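Local structure of STU0660 (Streptococcus thermophilus, 3ZTH) at residues L200-N205 and T233-P238; R306-S311 and Y329-S334; K2-H7 and E65-V70. The protein belongs to the large Csn2 group of CRISPR-associated proteins, binds magnesium and probably binds DNA as part of bacterial immunity. All coordinates share one frame; numbering follows the deposited sequence.

Contact 1 (L200-N205 and T233-P238)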
loop_
_atom_site.group_PDB
_atom_site.type_symbol
_atom_site.label_atom_id
_atom_site.label_comp_id
_atom_site.label_asym_id
_atom_site.label_seq_id
_atom_site.Cartn_x
_atom_site.Cartn_y
_atom_site.Cartn_z
ATOM N N LEU A 200 -14.547 -5.707 -30.381
ATOM C CA LEU A 200 -15.743 -6.446 -30.039
ATOM C C LEU A 200 -16.422 -5.692 -28.918
ATOM O O LEU A 200 -15.860 -5.533 -27.843
ATOM C CB LEU A 200 -15.381 -7.850 -29.585
ATOM C CG LEU A 200 -16.520 -8.692 -29.021
ATOM C CD1 LEU A 200 -17.700 -8.732 -29.998
ATOM C CD2 LEU A 200 -15.983 -10.093 -28.742
ATOM N N ILE A 201 -17.632 -5.217 -29.179
ATOM C CA ILE A 201 -18.375 -4.461 -28.190
ATOM C C ILE A 201 -19.672 -5.159 -27.801
ATOM O O ILE A 201 -20.514 -5.445 -28.652
ATOM C CB ILE A 201 -18.676 -3.053 -28.731
ATOM C CG1 ILE A 201 -17.356 -2.376 -29.117
ATOM C CG2 ILE A 201 -19.430 -2.233 -27.690
ATOM C CD1 ILE A 201 -17.509 -0.956 -29.588
ATOM N N VAL A 202 -19.814 -5.426 -26.507
ATOM C CA VAL A 202 -20.991 -6.096 -25.954
ATOM C C VAL A 202 -21.900 -5.104 -25.245
ATOM O O VAL A 202 -21.433 -4.321 -24.420
ATOM C CB VAL A 202 -20.580 -7.178 -24.931
ATOM C CG1 VAL A 202 -21.791 -7.673 -24.177
ATOM C CG2 VAL A 202 -19.911 -8.332 -25.636
ATOM N N LEU A 203 -23.195 -5.155 -25.548
ATOM C CA LEU A 203 -24.162 -4.250 -24.926
ATOM C C LEU A 203 -25.400 -4.925 -24.336
ATOM O O LEU A 203 -26.207 -5.496 -25.060
ATOM C CB LEU A 203 -24.623 -3.210 -25.944
ATOM C CG LEU A 203 -23.662 -2.060 -26.246
ATOM C CD1 LEU A 203 -23.804 -1.627 -27.698
ATOM C CD2 LEU A 203 -23.966 -0.904 -25.311
ATOM N N LYS A 204 -25.563 -4.857 -23.022
ATOM C CA LYS A 204 -26.749 -5.434 -22.413
ATOM C C LYS A 204 -27.267 -4.499 -21.330
ATOM O O LYS A 204 -26.547 -3.616 -20.882
ATOM C CB LYS A 204 -26.455 -6.830 -21.843
ATOM C CG LYS A 204 -25.882 -6.879 -20.442
ATOM C CD LYS A 204 -25.806 -8.335 -19.966
ATOM C CE LYS A 204 -25.536 -8.444 -18.455
ATOM N NZ LYS A 204 -24.193 -7.951 -18.045
ATOM N N ASN A 205 -28.526 -4.682 -20.945
ATOM C CA ASN A 205 -29.179 -3.870 -19.914
ATOM C C ASN A 205 -29.577 -2.475 -20.354
ATOM O O ASN A 205 -30.167 -1.742 -19.585
ATOM C CB ASN A 205 -28.286 -3.734 -18.681
ATOM C CG ASN A 205 -27.861 -5.065 -18.127
ATOM O OD1 ASN A 205 -28.696 -5.914 -17.823
ATOM N ND2 ASN A 205 -26.555 -5.258 -17.985
ATOM N N THR A 233 -17.362 -5.447 -34.397
ATOM C CA THR A 233 -18.381 -6.444 -34.091
ATOM C C THR A 233 -19.164 -6.085 -32.829
ATOM O O THR A 233 -18.592 -5.733 -31.792
ATOM C CB THR A 233 -17.773 -7.849 -33.895
ATOM O OG1 THR A 233 -17.202 -8.299 -35.129
ATOM C CG2 THR A 233 -18.843 -8.835 -33.463
ATOM N N PHE A 234 -20.484 -6.179 -32.941
ATOM C CA PHE A 234 -21.389 -5.889 -31.837
ATOM C C PHE A 234 -22.150 -7.152 -31.395
ATOM O O PHE A 234 -22.603 -7.940 -32.227
ATOM C CB PHE A 234 -22.410 -4.832 -32.276
ATOM C CG PHE A 234 -21.926 -3.415 -32.154
ATOM C CD1 PHE A 234 -21.937 -2.767 -30.927
ATOM C CD2 PHE A 234 -21.509 -2.706 -33.279
ATOM C CE1 PHE A 234 -21.542 -1.424 -30.824
ATOM C CE2 PHE A 234 -21.113 -1.370 -33.187
ATOM C CZ PHE A 234 -21.131 -0.732 -31.963
ATOM N N ILE A 235 -22.266 -7.348 -30.084
ATOM C CA ILE A 235 -23.033 -8.465 -29.530
ATOM C C ILE A 235 -24.020 -7.827 -28.555
ATOM O O ILE A 235 -23.612 -7.289 -27.524
ATOM C CB ILE A 235 -22.178 -9.460 -28.739
ATOM C CG1 ILE A 235 -21.263 -10.244 -29.673
ATOM C CG2 ILE A 235 -23.088 -10.463 -28.030
ATOM C CD1 ILE A 235 -20.397 -11.286 -28.943
ATOM N N LEU A 236 -25.306 -7.882 -28.896
ATOM C CA LEU A 236 -26.370 -7.303 -28.079
ATOM C C LEU A 236 -27.229 -8.382 -27.404
ATOM O O LEU A 236 -27.328 -9.503 -27.898
ATOM C CB LEU A 236 -27.273 -6.427 -28.958
ATOM C CG LEU A 236 -26.595 -5.484 -29.973
ATOM C CD1 LEU A 236 -27.652 -4.846 -30.868
ATOM C CD2 LEU A 236 -25.794 -4.411 -29.261
ATOM N N PHE A 237 -27.837 -8.033 -26.273
ATOM C CA PHE A 237 -28.729 -8.930 -25.532
ATOM C C PHE A 237 -30.055 -8.183 -25.406
ATOM O O PHE A 237 -30.353 -7.590 -24.362
ATOM C CB PHE A 237 -28.173 -9.219 -24.135
ATOM C CG PHE A 237 -26.943 -10.074 -24.136
ATOM C CD1 PHE A 237 -25.692 -9.516 -24.397
ATOM C CD2 PHE A 237 -27.031 -11.435 -23.877
ATOM C CE1 PHE A 237 -24.548 -10.298 -24.398
ATOM C CE2 PHE A 237 -25.892 -12.231 -23.872
ATOM C CZ PHE A 237 -24.643 -11.660 -24.134
ATOM N N PRO A 238 -30.862 -8.186 -26.478
ATOM C CA PRO A 238 -32.160 -7.500 -26.492
ATOM C C PRO A 238 -33.190 -8.081 -25.541
ATOM O O PRO A 238 -33.145 -9.264 -25.207
ATOM C CB PRO A 238 -32.616 -7.630 -27.943
ATOM C CG PRO A 238 -31.343 -7.800 -28.704
ATOM C CD PRO A 238 -30.538 -8.715 -27.813
HETATM O O HOH W 1 -30.450 -4.837 -23.087
#

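Contact 2 (R306-S311 and Y329-S334)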
loop_
_atom_site.group_PDB
_atom_site.type_symbol
_atom_site.label_atom_id
_atom_site.label_comp_id
_atom_site.label_asym_id
_atom_site.label_seq_id
_atom_site.Cartn_x
_atom_site.Cartn_y
_atom_site.Cartn_z
ATOM N N ARG A 306 -46.931 -20.397 -18.951
ATOM C CA ARG A 306 -47.997 -19.448 -19.243
ATOM C C ARG A 306 -47.884 -19.054 -20.705
ATOM O O ARG A 306 -46.808 -18.676 -21.156
ATOM C CB ARG A 306 -47.843 -18.186 -18.392
ATOM C CG ARG A 306 -47.936 -18.399 -16.893
ATOM C CD ARG A 306 -47.637 -17.101 -16.148
ATOM N NE ARG A 306 -48.136 -17.131 -14.776
ATOM C CZ ARG A 306 -48.029 -16.123 -13.914
ATOM N NH1 ARG A 306 -47.433 -14.990 -14.273
ATOM N NH2 ARG A 306 -48.533 -16.242 -12.691
ATOM N N GLN A 307 -48.986 -19.135 -21.443
ATOM C CA GLN A 307 -48.977 -18.761 -22.853
ATOM C C GLN A 307 -48.774 -17.272 -23.002
ATOM O O GLN A 307 -49.534 -16.485 -22.442
ATOM C CB GLN A 307 -50.297 -19.105 -23.522
ATOM C CG GLN A 307 -50.431 -20.532 -23.937
ATOM C CD GLN A 307 -51.455 -20.690 -25.032
ATOM O OE1 GLN A 307 -51.668 -21.791 -25.541
ATOM N NE2 GLN A 307 -52.096 -19.582 -25.409
ATOM N N PRO A 308 -47.751 -16.858 -23.765
ATOM C CA PRO A 308 -47.541 -15.418 -23.928
ATOM C C PRO A 308 -48.722 -14.833 -24.689
ATOM O O PRO A 308 -49.301 -15.493 -25.554
ATOM C CB PRO A 308 -46.230 -15.341 -24.708
ATOM C CG PRO A 308 -46.272 -16.583 -25.537
ATOM C CD PRO A 308 -46.772 -17.626 -24.554
ATOM N N SER A 309 -49.095 -13.609 -24.335
ATOM C CA SER A 309 -50.204 -12.928 -24.983
ATOM C C SER A 309 -49.728 -12.488 -26.362
ATOM O O SER A 309 -48.778 -11.705 -26.485
ATOM C CB SER A 309 -50.639 -11.712 -24.155
ATOM O OG SER A 309 -51.825 -11.136 -24.675
ATOM N N LEU A 310 -50.384 -13.005 -27.395
ATOM C CA LEU A 310 -50.014 -12.674 -28.757
ATOM C C LEU A 310 -51.234 -12.589 -29.652
ATOM O O LEU A 310 -52.295 -13.127 -29.323
ATOM C CB LEU A 310 -49.065 -13.733 -29.327
ATOM C CG LEU A 310 -47.724 -13.968 -28.637
ATOM C CD1 LEU A 310 -47.015 -15.155 -29.294
ATOM C CD2 LEU A 310 -46.878 -12.709 -28.723
ATOM N N SER A 311 -51.070 -11.909 -30.784
ATOM C CA SER A 311 -52.140 -11.781 -31.758
ATOM C C SER A 311 -52.306 -13.155 -32.400
ATOM O O SER A 311 -51.411 -13.999 -32.335
ATOM C CB SER A 311 -51.778 -10.756 -32.835
ATOM O OG SER A 311 -50.741 -11.241 -33.677
ATOM N N TYR A 329 -43.377 -27.163 -28.636
ATOM C CA TYR A 329 -44.298 -26.195 -28.043
ATOM C C TYR A 329 -45.277 -25.560 -29.027
ATOM O O TYR A 329 -44.922 -25.246 -30.165
ATOM C CB TYR A 329 -43.545 -25.076 -27.333
ATOM C CG TYR A 329 -44.488 -24.131 -26.634
ATOM C CD1 TYR A 329 -45.076 -24.485 -25.414
ATOM C CD2 TYR A 329 -44.839 -22.909 -27.211
ATOM C CE1 TYR A 329 -45.991 -23.650 -24.788
ATOM C CE2 TYR A 329 -45.758 -22.059 -26.592
ATOM C CZ TYR A 329 -46.329 -22.437 -25.382
ATOM O OH TYR A 329 -47.226 -21.602 -24.760
ATOM N N ARG A 330 -46.514 -25.367 -28.577
ATOM C CA ARG A 330 -47.537 -24.758 -29.416
ATOM C C ARG A 330 -48.513 -23.919 -28.610
ATOM O O ARG A 330 -48.996 -24.334 -27.556
ATOM C CB ARG A 330 -48.346 -25.824 -30.167
ATOM C CG ARG A 330 -47.568 -26.675 -31.149
ATOM C CD ARG A 330 -47.324 -25.970 -32.469
ATOM N NE ARG A 330 -46.608 -26.849 -33.389
ATOM C CZ ARG A 330 -45.358 -27.266 -33.203
ATOM N NH1 ARG A 330 -44.679 -26.879 -32.131
ATOM N NH2 ARG A 330 -44.787 -28.081 -34.080
ATOM N N ILE A 331 -48.800 -22.732 -29.119
ATOM C CA ILE A 331 -49.769 -21.859 -28.488
ATOM C C ILE A 331 -51.117 -22.460 -28.898
ATOM O O ILE A 331 -51.349 -22.715 -30.078
ATOM C CB ILE A 331 -49.618 -20.418 -29.026
ATOM C CG1 ILE A 331 -48.376 -19.780 -28.404
ATOM C CG2 ILE A 331 -50.872 -19.601 -28.746
ATOM C CD1 ILE A 331 -47.963 -18.484 -29.051
ATOM N N ARG A 332 -51.986 -22.728 -27.930
ATOM C CA ARG A 332 -53.292 -23.304 -28.233
ATOM C C ARG A 332 -54.364 -22.226 -28.344
ATOM O O ARG A 332 -54.372 -21.251 -27.589
ATOM C CB ARG A 332 -53.706 -24.333 -27.169
ATOM C CG ARG A 332 -53.151 -25.752 -27.361
ATOM C CD ARG A 332 -51.718 -25.904 -26.856
ATOM N NE ARG A 332 -51.271 -27.298 -26.900
ATOM C CZ ARG A 332 -50.045 -27.715 -26.581
ATOM N NH1 ARG A 332 -49.114 -26.850 -26.187
ATOM N NH2 ARG A 332 -49.748 -29.007 -26.656
ATOM N N CYS A 333 -55.268 -22.418 -29.296
ATOM C CA CYS A 333 -56.356 -21.481 -29.546
ATOM C C CYS A 333 -57.041 -21.005 -28.273
ATOM O O CYS A 333 -57.495 -21.813 -27.464
ATOM C CB CYS A 333 -57.389 -22.131 -30.466
ATOM S SG CYS A 333 -58.835 -21.111 -30.789
ATOM N N SER A 334 -57.118 -19.689 -28.105
ATOM C CA SER A 334 -57.765 -19.104 -26.934
ATOM C C SER A 334 -59.186 -19.646 -26.751
ATOM O O SER A 334 -59.874 -19.968 -27.724
ATOM C CB SER A 334 -57.814 -17.577 -27.067
ATOM O OG SER A 334 -58.611 -16.993 -26.049
#

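Contact 3 (K2-H7 and E65-V70)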
loop_
_atom_site.group_PDB
_atom_site.type_symbol
_atom_site.label_atom_id
_atom_site.label_comp_id
_atom_site.label_asym_id
_atom_site.label_seq_id
_atom_site.Cartn_x
_atom_site.Cartn_y
_atom_site.Cartn_z
ATOM N N LYS A 2 -18.317 -18.414 -35.768
ATOM C CA LYS A 2 -18.984 -19.072 -34.656
ATOM C C LYS A 2 -18.137 -19.141 -33.393
ATOM O O LYS A 2 -16.915 -19.257 -33.458
ATOM C CB LYS A 2 -19.392 -20.493 -35.053
ATOM C CG LYS A 2 -20.554 -20.559 -36.020
ATOM C CD LYS A 2 -20.850 -22.000 -36.398
ATOM C CE LYS A 2 -22.003 -22.092 -37.383
ATOM N NZ LYS A 2 -23.262 -21.587 -36.780
ATOM N N PHE A 3 -18.807 -19.034 -32.247
ATOM C CA PHE A 3 -18.153 -19.143 -30.956
ATOM C C PHE A 3 -18.784 -20.374 -30.323
ATOM O O PHE A 3 -20.010 -20.500 -30.288
ATOM C CB PHE A 3 -18.448 -17.947 -30.033
ATOM C CG PHE A 3 -17.707 -16.675 -30.382
ATOM C CD1 PHE A 3 -16.624 -16.681 -31.255
ATOM C CD2 PHE A 3 -18.096 -15.463 -29.811
ATOM C CE1 PHE A 3 -15.941 -15.495 -31.553
ATOM C CE2 PHE A 3 -17.422 -14.280 -30.103
ATOM C CZ PHE A 3 -16.340 -14.295 -30.976
ATOM N N PHE A 4 -17.958 -21.297 -29.851
ATOM C CA PHE A 4 -18.481 -22.469 -29.170
ATOM C C PHE A 4 -18.002 -22.279 -27.737
ATOM O O PHE A 4 -16.876 -22.620 -27.386
ATOM C CB PHE A 4 -17.942 -23.745 -29.816
ATOM C CG PHE A 4 -18.665 -24.116 -31.081
ATOM C CD1 PHE A 4 -19.935 -24.690 -31.026
ATOM C CD2 PHE A 4 -18.107 -23.844 -32.330
ATOM C CE1 PHE A 4 -20.639 -24.989 -32.193
ATOM C CE2 PHE A 4 -18.806 -24.138 -33.504
ATOM C CZ PHE A 4 -20.074 -24.710 -33.437
ATOM N N VAL A 5 -18.873 -21.684 -26.929
ATOM C CA VAL A 5 -18.558 -21.360 -25.545
ATOM C C VAL A 5 -18.659 -22.529 -24.598
ATOM O O VAL A 5 -19.664 -23.245 -24.564
ATOM C CB VAL A 5 -19.476 -20.225 -25.027
ATOM C CG1 VAL A 5 -19.027 -19.775 -23.641
ATOM C CG2 VAL A 5 -19.450 -19.062 -26.006
ATOM N N GLN A 6 -17.612 -22.697 -23.803
ATOM C CA GLN A 6 -17.561 -23.775 -22.845
ATOM C C GLN A 6 -18.613 -23.653 -21.750
ATOM O O GLN A 6 -18.821 -22.587 -21.164
ATOM C CB GLN A 6 -16.180 -23.837 -22.215
ATOM C CG GLN A 6 -15.864 -25.194 -21.627
ATOM C CD GLN A 6 -14.409 -25.321 -21.264
ATOM O OE1 GLN A 6 -13.526 -24.886 -22.017
ATOM N NE2 GLN A 6 -14.140 -25.928 -20.108
ATOM N N HIS A 7 -19.267 -24.775 -21.480
ATOM C CA HIS A 7 -20.297 -24.866 -20.461
ATOM C C HIS A 7 -19.783 -25.836 -19.406
ATOM O O HIS A 7 -19.241 -26.885 -19.737
ATOM C CB HIS A 7 -21.579 -25.419 -21.075
ATOM C CG HIS A 7 -22.743 -25.427 -20.137
ATOM N ND1 HIS A 7 -23.575 -24.340 -19.974
ATOM C CD2 HIS A 7 -23.215 -26.389 -19.308
ATOM C CE1 HIS A 7 -24.510 -24.633 -19.088
ATOM N NE2 HIS A 7 -24.315 -25.871 -18.670
ATOM N N GLU A 65 -15.488 -22.370 -35.597
ATOM C CA GLU A 65 -16.103 -23.399 -36.426
ATOM C C GLU A 65 -15.210 -24.620 -36.558
ATOM O O GLU A 65 -15.659 -25.753 -36.383
ATOM C CB GLU A 65 -16.396 -22.857 -37.825
ATOM C CG GLU A 65 -17.062 -21.486 -37.857
ATOM C CD GLU A 65 -16.063 -20.325 -37.829
ATOM O OE1 GLU A 65 -15.389 -20.120 -36.795
ATOM O OE2 GLU A 65 -15.957 -19.615 -38.858
ATOM N N ALA A 66 -13.943 -24.385 -36.873
ATOM C CA ALA A 66 -12.987 -25.472 -37.045
ATOM C C ALA A 66 -12.669 -26.155 -35.724
ATOM O O ALA A 66 -11.909 -27.123 -35.683
ATOM C CB ALA A 66 -11.707 -24.939 -37.678
ATOM N N ARG A 67 -13.258 -25.653 -34.648
ATOM C CA ARG A 67 -13.026 -26.202 -33.322
ATOM C C ARG A 67 -11.665 -25.797 -32.779
ATOM O O ARG A 67 -11.100 -26.463 -31.917
ATOM C CB ARG A 67 -13.156 -27.725 -33.338
ATOM C CG ARG A 67 -14.510 -28.209 -32.850
ATOM C CD ARG A 67 -15.657 -27.603 -33.638
ATOM N NE ARG A 67 -16.942 -27.889 -33.010
ATOM C CZ ARG A 67 -18.117 -27.728 -33.606
ATOM N NH1 ARG A 67 -18.181 -27.283 -34.855
ATOM N NH2 ARG A 67 -19.231 -28.020 -32.953
ATOM N N GLU A 68 -11.144 -24.693 -33.296
ATOM C CA GLU A 68 -9.865 -24.174 -32.841
ATOM C C GLU A 68 -10.121 -23.147 -31.746
ATOM O O GLU A 68 -11.228 -22.607 -31.626
ATOM C CB GLU A 68 -9.121 -23.510 -33.992
ATOM C CG GLU A 68 -8.788 -24.449 -35.111
ATOM C CD GLU A 68 -7.309 -24.471 -35.402
ATOM O OE1 GLU A 68 -6.526 -24.754 -34.459
ATOM O OE2 GLU A 68 -6.934 -24.204 -36.568
ATOM N N ILE A 69 -9.092 -22.867 -30.956
ATOM C CA ILE A 69 -9.228 -21.909 -29.877
ATOM C C ILE A 69 -9.187 -20.470 -30.363
ATOM O O ILE A 69 -8.305 -20.082 -31.131
ATOM C CB ILE A 69 -8.136 -22.115 -28.812
ATOM C CG1 ILE A 69 -8.395 -23.425 -28.069
ATOM C CG2 ILE A 69 -8.130 -20.956 -27.839
ATOM C CD1 ILE A 69 -7.379 -23.734 -26.980
ATOM N N VAL A 70 -10.162 -19.687 -29.918
ATOM C CA VAL A 70 -10.235 -18.279 -30.276
ATOM C C VAL A 70 -9.427 -17.547 -29.218
ATOM O O VAL A 70 -9.800 -17.538 -28.058
ATOM C CB VAL A 70 -11.686 -17.775 -30.241
ATOM C CG1 VAL A 70 -11.741 -16.313 -30.666
ATOM C CG2 VAL A 70 -12.550 -18.633 -31.146
#

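Contact 1 (L200-N205 and T233-P238)
Leu200 CD1 drops into the notch between Thr233 and Ile235 on the neighbouring parallel strand. Leu200 CD1 lies 3.7 Å from Thr233 CG2 and 3.9 Å from Ile235 CD1. With CG anti to the backbone N (chi1 172°), Leu200 leans across the strand gap to get there. Val202 continues this face. Its CG2 rests on Ile235 CB, and Val202 CG1 meets the edge of the Phe237 ring, 3.8 Å from Phe237 CE1. Beyond it, Lys204 packs through its CB, 3.7 Å from Phe237 CB, while its amino group leads away to Ser81.

The other face carries Ile201, Leu203, Phe234 and Leu236. The CE1 corner of the Phe234 ring noses into the hollow formed by Ile201 CG2 and Leu203 CD1, the side chains lying side by side; Leu203 CD1 is 3.9 Å from Phe234 CE1. Leu236 CD2 fills the space beside Leu203, 3.7 Å from its CB. Four backbone hydrogen bonds keep these side chains in register. Ile201 N to Thr233 O (2.8 Å) is nearly straight, whereas Phe237 N to Leu203 O is longer at 3.3 Å.

The two strands are the parallel, adjacent strands of a beta-alpha-beta unit in a protein of the P-loop NTPase clan. The connecting helix, 212-228, packs over Phe234, Leu203 and Leu236. Strand 76-80 bonds to the outer side of 200-204, and strand 20-24 lies beside 233-237.

Contact 2 (R306-S311 and Y329-S334)
Gln307 reaches across to the backbone of Arg332 and makes the one hydrogen bond between the segments. Arg332 N donates to Gln307 OE1 at 2.6 Å, with an angle of 161° at the hydrogen. The donor is tilted from the carbonyl plane of the side-chain amide. The Gln307 chain runs extended beyond CG, which carries its amide the full distance. The same amide lies against a branch of Ile331, with Gln307 NE2 3.6 Å from Ile331 CG2.

Closer to its own backbone, Gln307 touches Tyr329. Gln307 CG sits 3.5 Å from Tyr329 OH, and the amide and ring planes stand steeply to one another. Pro308 CD lies 4.0 Å from Tyr329 OH. The Tyr329 ring swings out to meet them because its CG is anti to the backbone N (chi1 -176°).

At the apolar end, Ile331 CD1 meets Leu310 CD1 at 3.5 Å, the two side chains crossing at about a right angle, and Pro308 CG lies further off.

The next shell sets the two loops. Arg330 NH1 bonds to Tyr329 O at 2.6 Å, from above the carbonyl plane, and also to Phe327 O. Ile331 N is held by Asn319, and Leu318 of helix 312-324 packs on both Ile331 and Leu310. Ser309 bonds to Asp314 and Ser311 of the second subunit, so the 306-311 loop also takes part in the subunit interface. This loop lies near the magnesium site: the side chain of Pro308 is about 7 Å from that of Gln26 and about 8 Å from that of Asp240.

The chemistry is uneven. A single side-chain amide supplies the polar link. Tyr329 OH is buried with no polar partner in the model, so the hydroxyl contributes packing rather than a bond.

Contact 3 (K2-H7 and E65-V70)
Lys2 and Glu65 bring the two backbones nearest, their CA atoms 5.5 Å apart, where strand 2-5 begins and the irregular loop 65-70 starts to swing away. The side chains then join at three places.

One is a cation-pi stack. The guanidinium of Arg67 lies flat over one face of the Phe4 ring, with its CZ 3.8 Å from the ring centroid and the two planes 28° apart. Both terminal nitrogens touch the ring: Arg67 NH2 is 3.4 Å from Phe4 CE1, and Arg67 NH1 is 3.5 Å from Phe4 CE2. The Arg67 chain folds back at its second torsion (chi2 56°), which brings the guanidinium over the ring. A weak hydrogen bond from Arg67 NH1 to Glu65 O, 3.3 Å long, may help to steady it, though Arg67 also touches a crystal neighbour.

Glu65 also reaches the ring, but from the edge, with its CA 4.0 Å from Phe4 CE2. Its side chain crosses that of Lys2 at about a right angle, Glu65 CG lying 3.8 Å from Lys2 CB. This is contact between the aliphatic parts. The Lys2 amino group runs on to a salt bridge with Glu14.

At the far end of the loop, Val70 CG1 lies against Phe3 CE1 at 4.4 Å, a looser apolar touch on the other side of the strand.

Strand 2-5 is the middle strand of a small antiparallel sheet, between strands 13-16 and 62-63. Phe4 packs on Glu14 and Leu63 of these neighbours. Phe3 packs on Leu15 and Ile62. Helix 28-43 lies against Val70 through Phe42, and against Val5 through Ile37.

In the fold
From the N terminus, contact 3 closes first. It brings the loop after strand 62-63 back to strand 2-5, and the chain between includes strand 20-24 and helix 28-43. Contact 1 closes next, around helix 212-228, and joins two strands of the central sheet. Strand 20-24 lies beside 232-237 there, so the chain enclosed by contact 3 also feeds that sheet. Contact 2 closes last, around helix 312-324, and ties the loops at its two ends. The three follow in series; none nests or crosses. Contacts 1 and 3 come within about 4 Å at their nearest atoms without touching. Contact 2 is centred about 30 Å from contact 1. Contacts 1 and 2 both meet the second subunit.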